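Local coordinates for xyloglucan-specific endo-beta-1,4-glucanase BoGH9A (Bacteroides ovatus, PDB 6DHT), which cleaves the beta-1,4-glucan backbone of xyloglucans at internal linkages, releasing xyloglucan oligosaccharides, at residues 102-115 and 551-565. Residues are numbered along the deposited sequence; the frame is centred on the assembly and turned at random. Where two conformers were deposited one is given.
With EDO (1,2-ethanediol), chain G.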
loop_
_atom_site.group_PDB
_atom_site.type_symbol
_atom_site.label_atom_id
_atom_site.label_comp_id
_atom_site.label_asym_id
_atom_site.label_seq_id
_atom_site.Cartn_x
_atom_site.Cartn_y
_atom_site.Cartn_z
ATOM N N SER A 102 14.570 6.097 -14.351
ATOM C CA SER A 102 14.160 4.969 -13.508
ATOM C C SER A 102 14.550 5.165 -12.054
ATOM O O SER A 102 14.886 4.208 -11.360
ATOM C CB SER A 102 14.769 3.685 -14.032
ATOM O OG SER A 102 14.259 3.391 -15.327
ATOM N N VAL A 103 14.484 6.402 -11.582
ATOM C CA VAL A 103 14.992 6.676 -10.249
ATOM C C VAL A 103 14.161 5.977 -9.153
ATOM O O VAL A 103 14.719 5.585 -8.127
ATOM C CB VAL A 103 15.181 8.209 -10.009
ATOM C CG1 VAL A 103 13.875 8.890 -9.910
ATOM C CG2 VAL A 103 16.041 8.456 -8.772
ATOM N N LEU A 104 12.864 5.782 -9.389
ATOM C CA LEU A 104 12.033 5.095 -8.401
ATOM C C LEU A 104 11.927 3.587 -8.641
ATOM O O LEU A 104 11.197 2.908 -7.936
ATOM C CB LEU A 104 10.622 5.696 -8.333
ATOM C CG LEU A 104 10.545 7.187 -8.050
ATOM C CD1 LEU A 104 9.098 7.644 -8.046
ATOM C CD2 LEU A 104 11.208 7.525 -6.728
ATOM N N SER A 105 12.625 3.036 -9.621
ATOM C CA SER A 105 12.512 1.614 -9.881
ATOM C C SER A 105 12.981 0.765 -8.703
ATOM O O SER A 105 12.292 -0.213 -8.333
ATOM C CB SER A 105 13.254 1.259 -11.174
ATOM O OG SER A 105 13.192 -0.133 -11.434
ATOM N N PRO A 106 14.115 1.117 -8.059
ATOM C CA PRO A 106 14.510 0.297 -6.897
ATOM C C PRO A 106 13.500 0.378 -5.764
ATOM O O PRO A 106 13.340 -0.603 -5.049
ATOM C CB PRO A 106 15.864 0.882 -6.491
ATOM C CG PRO A 106 16.382 1.521 -7.751
ATOM C CD PRO A 106 15.174 2.072 -8.433
ATOM N N LEU A 107 12.826 1.510 -5.616
ATOM C CA LEU A 107 11.781 1.662 -4.617
ATOM C C LEU A 107 10.572 0.767 -4.944
ATOM O O LEU A 107 10.086 0.028 -4.095
ATOM C CB LEU A 107 11.376 3.136 -4.531
ATOM C CG LEU A 107 10.186 3.453 -3.622
ATOM C CD1 LEU A 107 10.537 3.223 -2.161
ATOM C CD2 LEU A 107 9.757 4.845 -3.804
ATOM N N ALA A 108 10.109 0.819 -6.188
ATOM C CA ALA A 108 8.971 0.014 -6.590
ATOM C C ALA A 108 9.260 -1.474 -6.397
ATOM O O ALA A 108 8.425 -2.213 -5.884
ATOM C CB ALA A 108 8.609 0.291 -8.043
ATOM N N ASP A 109 10.459 -1.900 -6.757
ATOM C CA ASP A 109 10.851 -3.293 -6.643
ATOM C C ASP A 109 10.979 -3.702 -5.191
ATOM O O ASP A 109 10.495 -4.769 -4.789
ATOM C CB ASP A 109 12.184 -3.551 -7.373
ATOM C CG ASP A 109 12.070 -3.470 -8.901
ATOM O OD1 ASP A 109 10.991 -3.183 -9.435
ATOM O OD2 ASP A 109 13.115 -3.680 -9.552
ATOM N N ALA A 110 11.631 -2.866 -4.393
ATOM C CA ALA A 110 11.775 -3.180 -2.960
ATOM C C ALA A 110 10.429 -3.265 -2.217
ATOM O O ALA A 110 10.222 -4.123 -1.366
ATOM C CB ALA A 110 12.678 -2.172 -2.281
ATOM N N ALA A 111 9.536 -2.342 -2.550
ATOM C CA ALA A 111 8.206 -2.315 -1.962
ATOM C C ALA A 111 7.448 -3.610 -2.243
ATOM O O ALA A 111 6.748 -4.148 -1.372
ATOM C CB ALA A 111 7.448 -1.119 -2.460
ATOM N N LEU A 112 7.566 -4.128 -3.470
ATOM C CA LEU A 112 6.949 -5.395 -3.801
ATOM C C LEU A 112 7.661 -6.565 -3.138
ATOM O O LEU A 112 6.998 -7.500 -2.644
ATOM C CB LEU A 112 6.938 -5.550 -5.325
ATOM C CG LEU A 112 6.282 -6.819 -5.851
ATOM C CD1 LEU A 112 4.846 -6.991 -5.377
ATOM C CD2 LEU A 112 6.328 -6.800 -7.368
ATOM N N LYS A 113 8.980 -6.517 -3.096
ATOM C CA LYS A 113 9.768 -7.591 -2.515
ATOM C C LYS A 113 9.528 -7.707 -1.005
ATOM O O LYS A 113 9.758 -8.773 -0.421
ATOM C CB LYS A 113 11.243 -7.353 -2.834
ATOM C CG LYS A 113 12.225 -8.420 -2.430
ATOM C CD LYS A 113 11.946 -9.781 -3.033
ATOM C CE LYS A 113 13.108 -10.742 -2.732
ATOM N NZ LYS A 113 14.376 -10.411 -3.439
ATOM N N SER A 114 9.063 -6.635 -0.363
ATOM C CA SER A 114 8.744 -6.697 1.061
ATOM C C SER A 114 7.737 -7.803 1.358
ATOM O O SER A 114 7.795 -8.434 2.430
ATOM C CB SER A 114 8.188 -5.355 1.544
ATOM O OG SER A 114 6.850 -5.125 1.109
ATOM N N PHE A 115 6.810 -8.044 0.431
ATOM C CA PHE A 115 5.796 -9.065 0.606
ATOM C C PHE A 115 6.421 -10.464 0.674
ATOM O O PHE A 115 5.974 -11.321 1.457
ATOM C CB PHE A 115 4.758 -8.990 -0.513
ATOM C CG PHE A 115 3.869 -7.781 -0.410
ATOM C CD1 PHE A 115 4.255 -6.559 -0.941
ATOM C CD2 PHE A 115 2.640 -7.870 0.249
ATOM C CE1 PHE A 115 3.437 -5.434 -0.790
ATOM C CE2 PHE A 115 1.830 -6.757 0.379
ATOM C CZ PHE A 115 2.242 -5.541 -0.129
ATOM N N ILE A 551 1.209 -4.672 5.395
ATOM C CA ILE A 551 0.988 -4.984 3.981
ATOM C C ILE A 551 0.109 -3.954 3.276
ATOM O O ILE A 551 0.316 -3.703 2.069
ATOM C CB ILE A 551 0.459 -6.408 3.759
ATOM C CG1 ILE A 551 -0.872 -6.636 4.479
ATOM C CG2 ILE A 551 1.518 -7.438 4.111
ATOM C CD1 ILE A 551 -1.568 -7.960 4.171
ATOM N N ASN A 552 -0.869 -3.368 3.956
ATOM C CA ASN A 552 -1.730 -2.384 3.301
ATOM C C ASN A 552 -1.015 -1.084 3.080
ATOM O O ASN A 552 -1.342 -0.351 2.166
ATOM C CB ASN A 552 -3.049 -2.181 4.042
ATOM C CG ASN A 552 -2.866 -1.853 5.511
ATOM O OD1 ASN A 552 -2.119 -2.526 6.247
ATOM N ND2 ASN A 552 -3.554 -0.816 5.952
ATOM N N TRP A 553 -0.029 -0.790 3.920
ATOM C CA TRP A 553 0.782 0.405 3.761
ATOM C C TRP A 553 1.785 0.185 2.631
ATOM O O TRP A 553 1.978 1.064 1.795
ATOM C CB TRP A 553 1.475 0.761 5.090
ATOM C CG TRP A 553 0.488 1.116 6.157
ATOM C CD1 TRP A 553 -0.835 1.299 5.999
ATOM C CD2 TRP A 553 0.757 1.333 7.554
ATOM N NE1 TRP A 553 -1.414 1.612 7.186
ATOM C CE2 TRP A 553 -0.464 1.627 8.166
ATOM C CE3 TRP A 553 1.910 1.298 8.334
ATOM C CZ2 TRP A 553 -0.579 1.908 9.529
ATOM C CZ3 TRP A 553 1.800 1.573 9.692
ATOM C CH2 TRP A 553 0.565 1.867 10.270
ATOM N N ASN A 554 2.375 -0.999 2.554
ATOM C CA ASN A 554 3.237 -1.308 1.426
ATOM C C ASN A 554 2.475 -1.460 0.111
ATOM O O ASN A 554 3.046 -1.205 -0.958
ATOM C CB ASN A 554 4.127 -2.501 1.699
ATOM C CG ASN A 554 5.515 -2.067 2.029
ATOM O OD1 ASN A 554 5.720 -1.337 3.005
ATOM N ND2 ASN A 554 6.470 -2.422 1.198
ATOM N N ALA A 555 1.192 -1.844 0.170
ATOM C CA ALA A 555 0.400 -1.942 -1.053
ATOM C C ALA A 555 0.281 -0.565 -1.669
ATOM O O ALA A 555 0.385 -0.407 -2.880
ATOM C CB ALA A 555 -0.969 -2.512 -0.760
ATOM N N ALA A 556 0.069 0.441 -0.822
ATOM C CA ALA A 556 0.000 1.830 -1.279
ATOM C C ALA A 556 1.311 2.267 -1.904
ATOM O O ALA A 556 1.347 2.932 -2.936
ATOM C CB ALA A 556 -0.368 2.751 -0.130
ATOM N N LEU A 557 2.412 1.930 -1.243
ATOM C CA LEU A 557 3.732 2.256 -1.798
ATOM C C LEU A 557 3.988 1.570 -3.126
ATOM O O LEU A 557 4.468 2.200 -4.061
ATOM C CB LEU A 557 4.806 1.860 -0.790
ATOM C CG LEU A 557 6.251 2.123 -1.189
ATOM C CD1 LEU A 557 6.494 3.624 -1.418
ATOM C CD2 LEU A 557 7.208 1.562 -0.155
ATOM N N VAL A 558 3.675 0.286 -3.238
ATOM C CA VAL A 558 3.814 -0.398 -4.532
ATOM C C VAL A 558 2.959 0.289 -5.590
ATOM O O VAL A 558 3.408 0.523 -6.720
ATOM C CB VAL A 558 3.360 -1.866 -4.411
ATOM C CG1 VAL A 558 3.143 -2.502 -5.787
ATOM C CG2 VAL A 558 4.347 -2.707 -3.620
ATOM N N ALA A 559 1.729 0.634 -5.214
ATOM C CA ALA A 559 0.813 1.302 -6.152
ATOM C C ALA A 559 1.389 2.609 -6.680
ATOM O O ALA A 559 1.426 2.813 -7.905
ATOM C CB ALA A 559 -0.544 1.550 -5.517
ATOM N N LEU A 560 1.843 3.480 -5.793
ATOM C CA LEU A 560 2.290 4.811 -6.242
ATOM C C LEU A 560 3.675 4.733 -6.874
ATOM O O LEU A 560 3.906 5.308 -7.931
ATOM C CB LEU A 560 2.268 5.867 -5.117
ATOM C CG LEU A 560 2.452 7.281 -5.673
ATOM C CD1 LEU A 560 1.412 7.674 -6.756
ATOM C CD2 LEU A 560 2.441 8.263 -4.525
ATOM N N ALA A 561 4.614 4.038 -6.247
ATOM C CA ALA A 561 5.966 3.998 -6.805
ATOM C C ALA A 561 5.998 3.350 -8.195
ATOM O O ALA A 561 6.725 3.807 -9.078
ATOM C CB ALA A 561 6.890 3.275 -5.889
ATOM N N SER A 562 5.244 2.259 -8.372
ATOM C CA SER A 562 5.256 1.548 -9.645
ATOM C C SER A 562 4.643 2.402 -10.714
ATOM O O SER A 562 5.188 2.486 -11.816
ATOM C CB SER A 562 4.476 0.265 -9.564
ATOM O OG SER A 562 4.992 -0.587 -8.537
ATOM N N SER A 563 3.498 3.014 -10.433
ATOM C CA SER A 563 2.841 3.841 -11.442
ATOM C C SER A 563 3.643 5.096 -11.793
ATOM O O SER A 563 3.735 5.452 -12.965
ATOM C CB SER A 563 1.409 4.190 -11.034
ATOM O OG SER A 563 1.341 4.982 -9.873
ATOM N N LEU A 564 4.256 5.750 -10.810
ATOM C CA LEU A 564 5.082 6.922 -11.098
ATOM C C LEU A 564 6.309 6.543 -11.911
ATOM O O LEU A 564 6.730 7.300 -12.813
ATOM C CB LEU A 564 5.498 7.636 -9.809
ATOM C CG LEU A 564 4.401 8.345 -9.029
ATOM C CD1 LEU A 564 4.964 9.015 -7.808
ATOM C CD2 LEU A 564 3.593 9.340 -9.881
ATOM N N ASP A 565 6.925 5.410 -11.615
ATOM C CA ASP A 565 8.051 4.931 -12.422
ATOM C C ASP A 565 7.604 4.553 -13.846
ATOM O O ASP A 565 8.225 4.968 -14.836
ATOM C CB ASP A 565 8.751 3.761 -11.744
ATOM C CG ASP A 565 10.062 3.419 -12.381
ATOM O OD1 ASP A 565 10.898 4.348 -12.611
ATOM O OD2 ASP A 565 10.318 2.233 -12.615
HETATM C C1 EDO G . 15.372 -7.096 -5.296
HETATM O O1 EDO G . 15.761 -7.725 -4.061
HETATM C C2 EDO G . 14.128 -6.242 -5.064
HETATM O O2 EDO G . 14.396 -5.172 -4.133
HETATM O O HOH W 1 11.980 1.979 -14.824
HETATM O O HOH W 2 6.358 -2.966 -7.752
#
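F115 is the knob of this contact, its ring set in a hole made by I551, N554, A555 and V558. With CG anti to its own carbonyl carbon (chi1 -71°), the ring swings over to helix 551-565. Beyond CB and CG, CD2 lies beside CG2 of I551, CE2 meets I551 CB at 3.7 Å, CE1 touches both N554 CB and V558 CG2, and the leading atom CZ comes 3.5 Å from I551 O, with A555 N at the ring edge. A flat, wide side chain suits this hole; an alanine here would probably open a gap among I551, N554, A555 and V558, where the ring now packs. The two helices, the first and last in the sequence of the family 9 catalytic domain, an (alpha/alpha)6 barrel, run nearly antiparallel (151°). Their axes approach to 8.3 Å, which small residues permit: A108 CB faces A561 CB at 4.1 Å, and A111 CB touches L557 CD2 at 3.5 Å. An amide suits N554 because it has polar work in two directions: in the conformer given, one of two deposited, ND2 donates in plane to a lone pair of A111 O (3.1 Å) and also bonds G512 O, while OD1 accepts from L514 N. At the far end a carboxylate suits D565: OD1 takes the Y26 hydroxyl, OD2 that of Y196 and a water (2.8 Å) shared with S102 OG.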